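Local coordinates for thiamine-monophosphate kinase (Aquifex aeolicus, PDB 1VQV), which catalyses the ATP-dependent phosphorylation of thiamine monophosphate to thiamine diphosphate, the active form of vitamin B1, and works as a homodimer, at residues E90-V94 and S95-R99; L167-K171 and E172-P176. All blocks are in the same frame, centred on the assembly; numbering follows the deposited sequence.

Contact 1: residues E90-V94 and S95-R99; sequences EDLEV and SYVER
The carbonyl O of E93 takes the amide N of Y96 at 2.9 Å, but that N-H comes from well above the carbonyl plane, and the bond is also bent, 141° at the hydrogen. One residue on, the V94 O to E98 N bond, 3.0 Å, is much straighter at 165° and lies in the carbonyl plane: the first full helical turn. E93 stands at the N-cap position of helix 94-111, where the loop after strand 77-88 winds into the helix within the PurM-like N-terminal domain. On the buried side L92 folds back over the new turn. With its CG anti to the backbone N (chi1 -173°), L92 lays CD2 obliquely against the Y96 ring, 3.7 Å from CD2 of that tyrosine, and the same methyl reaches V97 CG2 at 4.0 Å. An alanine in place of L92 is likely to open a gap beside the Y96 ring and V97 CG2, and to take away packing on L3 of the second subunit. That subunit's L3 also meets V97, whose side chain neighbours the ATP-binding Y101, while F51, P57 and I126 of the same chain pack on Y96.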
ATOM      1  N   GLU B  90      -4.354  18.919  -6.180  1.00 62.06           N
ATOM      2  CA  GLU B  90      -3.388  20.019  -6.087  1.00 63.21           C
ATOM      3  C   GLU B  90      -3.940  21.267  -5.374  1.00 61.14           C
ATOM      4  O   GLU B  90      -3.179  22.062  -4.824  1.00 59.75           O
ATOM      5  CB  GLU B  90      -2.852  20.396  -7.490  1.00 64.85           C
ATOM      6  CG  GLU B  90      -3.812  21.241  -8.327  1.00 69.51           C
ATOM      7  CD  GLU B  90      -3.266  21.596  -9.722  1.00 73.51           C
ATOM      8  OE1 GLU B  90      -2.054  21.912  -9.832  1.00 75.35           O
ATOM      9  OE2 GLU B  90      -4.052  21.583 -10.707  1.00 74.58           O
ATOM     10  N   ASP B  91      -5.258  21.431  -5.365  1.00 60.37           N
ATOM     11  CA  ASP B  91      -5.871  22.592  -4.709  1.00 60.93           C
ATOM     12  C   ASP B  91      -6.336  22.320  -3.282  1.00 59.23           C
ATOM     13  O   ASP B  91      -7.212  23.006  -2.762  1.00 59.48           O
ATOM     14  CB  ASP B  91      -7.063  23.084  -5.523  1.00 63.20           C
ATOM     15  CG  ASP B  91      -8.057  21.990  -5.788  1.00 66.03           C
ATOM     16  OD1 ASP B  91      -7.591  20.865  -6.095  1.00 67.77           O
ATOM     17  OD2 ASP B  91      -9.286  22.250  -5.703  1.00 67.48           O
ATOM     18  N   LEU B  92      -5.752  21.312  -2.657  1.00 57.99           N
ATOM     19  CA  LEU B  92      -6.109  20.979  -1.298  1.00 57.05           C
ATOM     20  C   LEU B  92      -5.354  21.896  -0.331  1.00 57.41           C
ATOM     21  O   LEU B  92      -4.202  22.258  -0.584  1.00 56.71           O
ATOM     22  CB  LEU B  92      -5.754  19.521  -1.008  1.00 54.37           C
ATOM     23  CG  LEU B  92      -6.272  19.052   0.350  1.00 51.69           C
ATOM     24  CD1 LEU B  92      -7.786  19.056   0.316  1.00 51.70           C
ATOM     25  CD2 LEU B  92      -5.742  17.668   0.685  1.00 51.46           C
ATOM     26  N   GLU B  93      -6.010  22.274   0.767  1.00 56.98           N
ATOM     27  CA  GLU B  93      -5.387  23.123   1.775  1.00 56.32           C
ATOM     28  C   GLU B  93      -4.232  22.375   2.421  1.00 55.15           C
ATOM     29  O   GLU B  93      -4.373  21.216   2.815  1.00 56.60           O
ATOM     30  CB  GLU B  93      -6.384  23.512   2.869  1.00 58.84           C
ATOM     31  CG  GLU B  93      -7.307  24.655   2.520  1.00 61.42           C
ATOM     32  CD  GLU B  93      -8.430  24.229   1.606  1.00 65.12           C
ATOM     33  OE1 GLU B  93      -8.423  23.050   1.156  1.00 65.86           O
ATOM     34  OE2 GLU B  93      -9.324  25.072   1.338  1.00 65.93           O
ATOM     35  N   VAL B  94      -3.088  23.033   2.543  1.00 53.35           N
ATOM     36  CA  VAL B  94      -1.933  22.391   3.144  1.00 52.89           C
ATOM     37  C   VAL B  94      -2.239  21.982   4.580  1.00 52.27           C
ATOM     38  O   VAL B  94      -1.732  20.979   5.073  1.00 51.61           O
ATOM     39  CB  VAL B  94      -0.723  23.335   3.144  1.00 53.39           C
ATOM     40  CG1 VAL B  94       0.416  22.706   3.892  1.00 53.74           C
ATOM     41  CG2 VAL B  94      -0.318  23.659   1.724  1.00 55.50           C
ATOM     42  N   SER B  95      -3.074  22.779   5.237  1.00 51.24           N
ATOM     43  CA  SER B  95      -3.466  22.550   6.619  1.00 49.35           C
ATOM     44  C   SER B  95      -4.208  21.226   6.755  1.00 48.73           C
ATOM     45  O   SER B  95      -4.191  20.602   7.816  1.00 47.40           O
ATOM     46  CB  SER B  95      -4.341  23.714   7.109  1.00 47.35           C
ATOM     47  OG  SER B  95      -5.468  23.904   6.270  1.00 46.79           O
ATOM     48  N   TYR B  96      -4.847  20.803   5.666  1.00 48.61           N
ATOM     49  CA  TYR B  96      -5.584  19.546   5.655  1.00 49.55           C
ATOM     50  C   TYR B  96      -4.607  18.404   5.810  1.00 48.59           C
ATOM     51  O   TYR B  96      -4.806  17.503   6.605  1.00 49.14           O
ATOM     52  CB  TYR B  96      -6.338  19.341   4.336  1.00 50.76           C
ATOM     53  CG  TYR B  96      -7.220  18.111   4.356  1.00 50.41           C
ATOM     54  CD1 TYR B  96      -8.576  18.218   4.656  1.00 51.35           C
ATOM     55  CD2 TYR B  96      -6.688  16.838   4.160  1.00 50.36           C
ATOM     56  CE1 TYR B  96      -9.386  17.097   4.768  1.00 52.77           C
ATOM     57  CE2 TYR B  96      -7.491  15.702   4.273  1.00 52.81           C
ATOM     58  CZ  TYR B  96      -8.843  15.839   4.579  1.00 52.04           C
ATOM     59  OH  TYR B  96      -9.651  14.729   4.719  1.00 51.39           O
ATOM     60  N   VAL B  97      -3.550  18.448   5.017  1.00 50.16           N
ATOM     61  CA  VAL B  97      -2.527  17.425   5.040  1.00 49.99           C
ATOM     62  C   VAL B  97      -1.808  17.443   6.382  1.00 50.90           C
ATOM     63  O   VAL B  97      -1.574  16.394   6.971  1.00 51.48           O
ATOM     64  CB  VAL B  97      -1.535  17.641   3.860  1.00 48.61           C
ATOM     65  CG1 VAL B  97      -0.336  16.722   3.976  1.00 48.33           C
ATOM     66  CG2 VAL B  97      -2.252  17.387   2.553  1.00 46.90           C
ATOM     67  N   GLU B  98      -1.486  18.638   6.874  1.00 53.11           N
ATOM     68  CA  GLU B  98      -0.799  18.776   8.157  1.00 55.07           C
ATOM     69  C   GLU B  98      -1.634  18.192   9.306  1.00 54.73           C
ATOM     70  O   GLU B  98      -1.097  17.547  10.210  1.00 52.77           O
ATOM     71  CB  GLU B  98      -0.494  20.248   8.460  1.00 57.14           C
ATOM     72  CG  GLU B  98       0.646  20.408   9.468  1.00 63.39           C
ATOM     73  CD  GLU B  98       0.802  21.830  10.018  1.00 67.25           C
ATOM     74  OE1 GLU B  98       0.926  22.786   9.208  1.00 67.38           O
ATOM     75  OE2 GLU B  98       0.813  21.983  11.270  1.00 68.95           O
ATOM     76  N   ARG B  99      -2.942  18.431   9.271  1.00 54.20           N
ATOM     77  CA  ARG B  99      -3.820  17.928  10.309  1.00 53.19           C
ATOM     78  C   ARG B  99      -4.027  16.437  10.156  1.00 51.83           C
ATOM     79  O   ARG B  99      -4.232  15.726  11.138  1.00 51.45           O
ATOM     80  CB  ARG B  99      -5.148  18.676  10.281  1.00 53.53           C
ATOM     81  CG  ARG B  99      -5.023  20.067  10.878  1.00 56.48           C
ATOM     82  CD  ARG B  99      -6.262  20.916  10.675  1.00 59.97           C
ATOM     83  NE  ARG B  99      -6.049  22.264  11.199  1.00 63.53           N
ATOM     84  CZ  ARG B  99      -6.547  22.722  12.347  1.00 64.13           C
ATOM     85  NH1 ARG B  99      -7.307  21.939  13.101  1.00 65.34           N
ATOM     86  NH2 ARG B  99      -6.276  23.960  12.745  1.00 64.52           N
TER

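Contact 2: residues L167-K171 and E172-P176; sequences LLMEK and EEYEP
K171 starts over one face of the Y174 ring and runs out past its CE2-CD2 edge. CB comes first: it sits 3.6 Å from the ring centroid, displaced toward the rim, in a CH-pi contact. CB also lies 3.4 Å from the backbone O of E173. CG, turned anti to the carbonyl carbon (chi1 -86°), stays 3.8 Å from Y174 CE2, and the nearly extended chain brings CD to 3.4 Å from Y174 CD2. Beyond CD the chain bends, and NZ ends 6.6 Å from E172 OE2, too far for a salt bridge. At the start of the same residue, the backbone N of K171 gives a weak hydrogen bond to Y174 OH, 2.9 Å long and only 129° at the hydrogen; the hydroxyl has its stronger partner in L166 O. The selenomethionine M169 reaches the ring in its plane, its CE 3.8 Å from Y174 CE2. All this lies in the turn after helix 159-168, where E170 leaves the helix with positive phi, leading to helix 176-186, whose I182 also touches Y174. Within the second half, E173 OE2 accepts the backbone N of Y174. With K171 CB over one face and the M169 methyl at its edge, the ring is held by apolar contacts there and by polar bonds at its end: since K171 N is a donor, the hydroxyl probably spends its own proton on L166 O.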
ATOM      1  N   LEU B 167     -23.946  11.392  10.558  1.00 60.18           N
ATOM      2  CA  LEU B 167     -23.114  12.258   9.749  1.00 59.57           C
ATOM      3  C   LEU B 167     -23.882  12.585   8.478  1.00 61.84           C
ATOM      4  O   LEU B 167     -23.994  13.748   8.101  1.00 62.78           O
ATOM      5  CB  LEU B 167     -21.802  11.565   9.402  1.00 56.64           C
ATOM      6  CG  LEU B 167     -20.835  11.505  10.573  1.00 55.63           C
ATOM      7  CD1 LEU B 167     -19.611  10.682  10.197  1.00 54.15           C
ATOM      8  CD2 LEU B 167     -20.444  12.930  10.970  1.00 53.36           C
ATOM      9  N   LEU B 168     -24.425  11.564   7.819  1.00 62.74           N
ATOM     10  CA  LEU B 168     -25.163  11.805   6.589  1.00 63.34           C
ATOM     11  C   LEU B 168     -26.313  12.793   6.804  1.00 64.02           C
ATOM     12  O   LEU B 168     -26.814  13.378   5.855  1.00 66.37           O
ATOM     13  CB  LEU B 168     -25.705  10.491   6.002  1.00 64.09           C
ATOM     14  CG  LEU B 168     -24.716   9.400   5.550  1.00 65.61           C
ATOM     15  CD1 LEU B 168     -25.500   8.270   4.894  1.00 64.15           C
ATOM     16  CD2 LEU B 168     -23.683   9.958   4.557  1.00 65.06           C
HETATM   17  N   MSE B 169     -26.749  12.996   8.035  1.00 64.32           N
HETATM   18  CA  MSE B 169     -27.845  13.938   8.232  1.00 66.57           C
HETATM   19  C   MSE B 169     -27.317  15.355   8.113  1.00 66.05           C
HETATM   20  O   MSE B 169     -28.085  16.310   7.962  1.00 66.41           O
HETATM   21  CB  MSE B 169     -28.502  13.747   9.601  1.00 68.42           C
HETATM   22  CG  MSE B 169     -28.868  12.308   9.902  1.00 72.13           C
HETATM   23 SE   MSE B 169     -29.933  12.127  11.499  1.00 79.58          SE
HETATM   24  CE  MSE B 169     -28.752  13.032  12.760  1.00 78.06           C
ATOM     25  N   GLU B 170     -25.999  15.487   8.191  1.00 65.46           N
ATOM     26  CA  GLU B 170     -25.354  16.785   8.090  1.00 64.64           C
ATOM     27  C   GLU B 170     -25.888  17.816   9.073  1.00 63.92           C
ATOM     28  O   GLU B 170     -26.027  18.979   8.725  1.00 63.61           O
ATOM     29  CB  GLU B 170     -25.480  17.337   6.670  1.00 65.60           C
ATOM     30  CG  GLU B 170     -24.349  16.931   5.750  1.00 67.26           C
ATOM     31  CD  GLU B 170     -24.369  17.705   4.439  1.00 70.65           C
ATOM     32  OE1 GLU B 170     -24.562  18.954   4.490  1.00 70.41           O
ATOM     33  OE2 GLU B 170     -24.179  17.067   3.366  1.00 70.01           O
ATOM     34  N   LYS B 171     -26.192  17.395  10.295  1.00 63.75           N
ATOM     35  CA  LYS B 171     -26.677  18.324  11.308  1.00 62.78           C
ATOM     36  C   LYS B 171     -25.589  19.349  11.599  1.00 63.33           C
ATOM     37  O   LYS B 171     -24.412  19.146  11.279  1.00 63.70           O
ATOM     38  CB  LYS B 171     -27.018  17.586  12.606  1.00 61.69           C
ATOM     39  CG  LYS B 171     -28.408  16.995  12.680  1.00 60.32           C
ATOM     40  CD  LYS B 171     -28.585  16.238  13.993  1.00 61.20           C
ATOM     41  CE  LYS B 171     -30.042  15.938  14.260  1.00 61.34           C
ATOM     42  NZ  LYS B 171     -30.664  15.260  13.085  1.00 63.03           N
ATOM     43  N   GLU B 172     -25.992  20.453  12.220  1.00 64.53           N
ATOM     44  CA  GLU B 172     -25.073  21.520  12.582  1.00 64.45           C
ATOM     45  C   GLU B 172     -24.315  21.039  13.818  1.00 64.40           C
ATOM     46  O   GLU B 172     -23.079  20.993  13.845  1.00 64.49           O
ATOM     47  CB  GLU B 172     -25.864  22.783  12.910  1.00 66.71           C
ATOM     48  CG  GLU B 172     -26.907  22.618  14.029  1.00 67.79           C
ATOM     49  CD  GLU B 172     -28.278  22.140  13.560  1.00 67.68           C
ATOM     50  OE1 GLU B 172     -29.276  22.511  14.217  1.00 68.91           O
ATOM     51  OE2 GLU B 172     -28.376  21.401  12.560  1.00 68.25           O
ATOM     52  N   GLU B 173     -25.085  20.665  14.832  1.00 63.19           N
ATOM     53  CA  GLU B 173     -24.543  20.165  16.081  1.00 60.45           C
ATOM     54  C   GLU B 173     -25.282  18.875  16.417  1.00 58.91           C
ATOM     55  O   GLU B 173     -26.277  18.541  15.776  1.00 58.14           O
ATOM     56  CB  GLU B 173     -24.745  21.193  17.194  1.00 59.86           C
ATOM     57  CG  GLU B 173     -24.052  20.804  18.470  1.00 60.88           C
ATOM     58  CD  GLU B 173     -22.562  20.646  18.273  1.00 60.70           C
ATOM     59  OE1 GLU B 173     -21.867  21.688  18.226  1.00 59.00           O
ATOM     60  OE2 GLU B 173     -22.096  19.482  18.151  1.00 59.92           O
ATOM     61  N   TYR B 174     -24.805  18.137  17.410  1.00 57.42           N
ATOM     62  CA  TYR B 174     -25.469  16.885  17.776  1.00 56.46           C
ATOM     63  C   TYR B 174     -25.524  16.751  19.290  1.00 56.06           C
ATOM     64  O   TYR B 174     -24.794  17.439  20.002  1.00 56.57           O
ATOM     65  CB  TYR B 174     -24.725  15.664  17.179  1.00 54.91           C
ATOM     66  CG  TYR B 174     -24.637  15.589  15.647  1.00 52.30           C
ATOM     67  CD1 TYR B 174     -23.608  16.229  14.947  1.00 51.74           C
ATOM     68  CD2 TYR B 174     -25.575  14.868  14.904  1.00 51.97           C
ATOM     69  CE1 TYR B 174     -23.514  16.156  13.551  1.00 50.73           C
ATOM     70  CE2 TYR B 174     -25.486  14.793  13.506  1.00 52.04           C
ATOM     71  CZ  TYR B 174     -24.453  15.443  12.841  1.00 51.23           C
ATOM     72  OH  TYR B 174     -24.384  15.402  11.465  1.00 52.06           O
ATOM     73  N   GLU B 175     -26.408  15.888  19.780  1.00 55.68           N
ATOM     74  CA  GLU B 175     -26.502  15.665  21.216  1.00 56.99           C
ATOM     75  C   GLU B 175     -25.265  14.824  21.503  1.00 57.29           C
ATOM     76  O   GLU B 175     -24.668  14.270  20.584  1.00 56.45           O
ATOM     77  CB  GLU B 175     -27.772  14.881  21.597  1.00 56.86           C
ATOM     78  CG  GLU B 175     -29.106  15.516  21.145  1.00 58.84           C
ATOM     79  CD  GLU B 175     -29.412  16.884  21.793  1.00 61.22           C
ATOM     80  OE1 GLU B 175     -29.458  16.974  23.051  1.00 60.29           O
ATOM     81  OE2 GLU B 175     -29.614  17.870  21.033  1.00 61.26           O
ATOM     82  N   PRO B 176     -24.893  14.765  22.768  1.00 57.79           N
ATOM     83  CA  PRO B 176     -23.718  13.973  23.161  1.00 59.71           C
ATOM     84  C   PRO B 176     -23.862  12.493  22.795  1.00 59.71           C
ATOM     85  O   PRO B 176     -22.973  11.916  22.204  1.00 60.19           O
ATOM     86  CB  PRO B 176     -23.659  14.162  24.689  1.00 63.09           C
ATOM     87  CG  PRO B 176     -24.461  15.386  24.938  1.00 65.42           C
ATOM     88  CD  PRO B 176     -25.634  15.307  24.015  1.00 67.67           C
TER

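Both contacts are local, each within its own unbroken run of chain, yet they sit at opposite ends of helices: contact 1 where helix 94-111 begins, contact 2 where helix 159-168 gives way to the loop before helix 176-186. Their centres are 24 Å apart. Contact 1 is partly buried, held by main-chain bonds and a leucine packed on a tyrosine ring and a valine, and the second subunit lies against it. Contact 2 is a surface turn that no other chain of the assembly reaches; an aromatic ring is its centre, and its one bond between the two halves is weak. The 90-99 stretch therefore belongs to the dimer interface, whereas 167-176 joins two helices of one subunit.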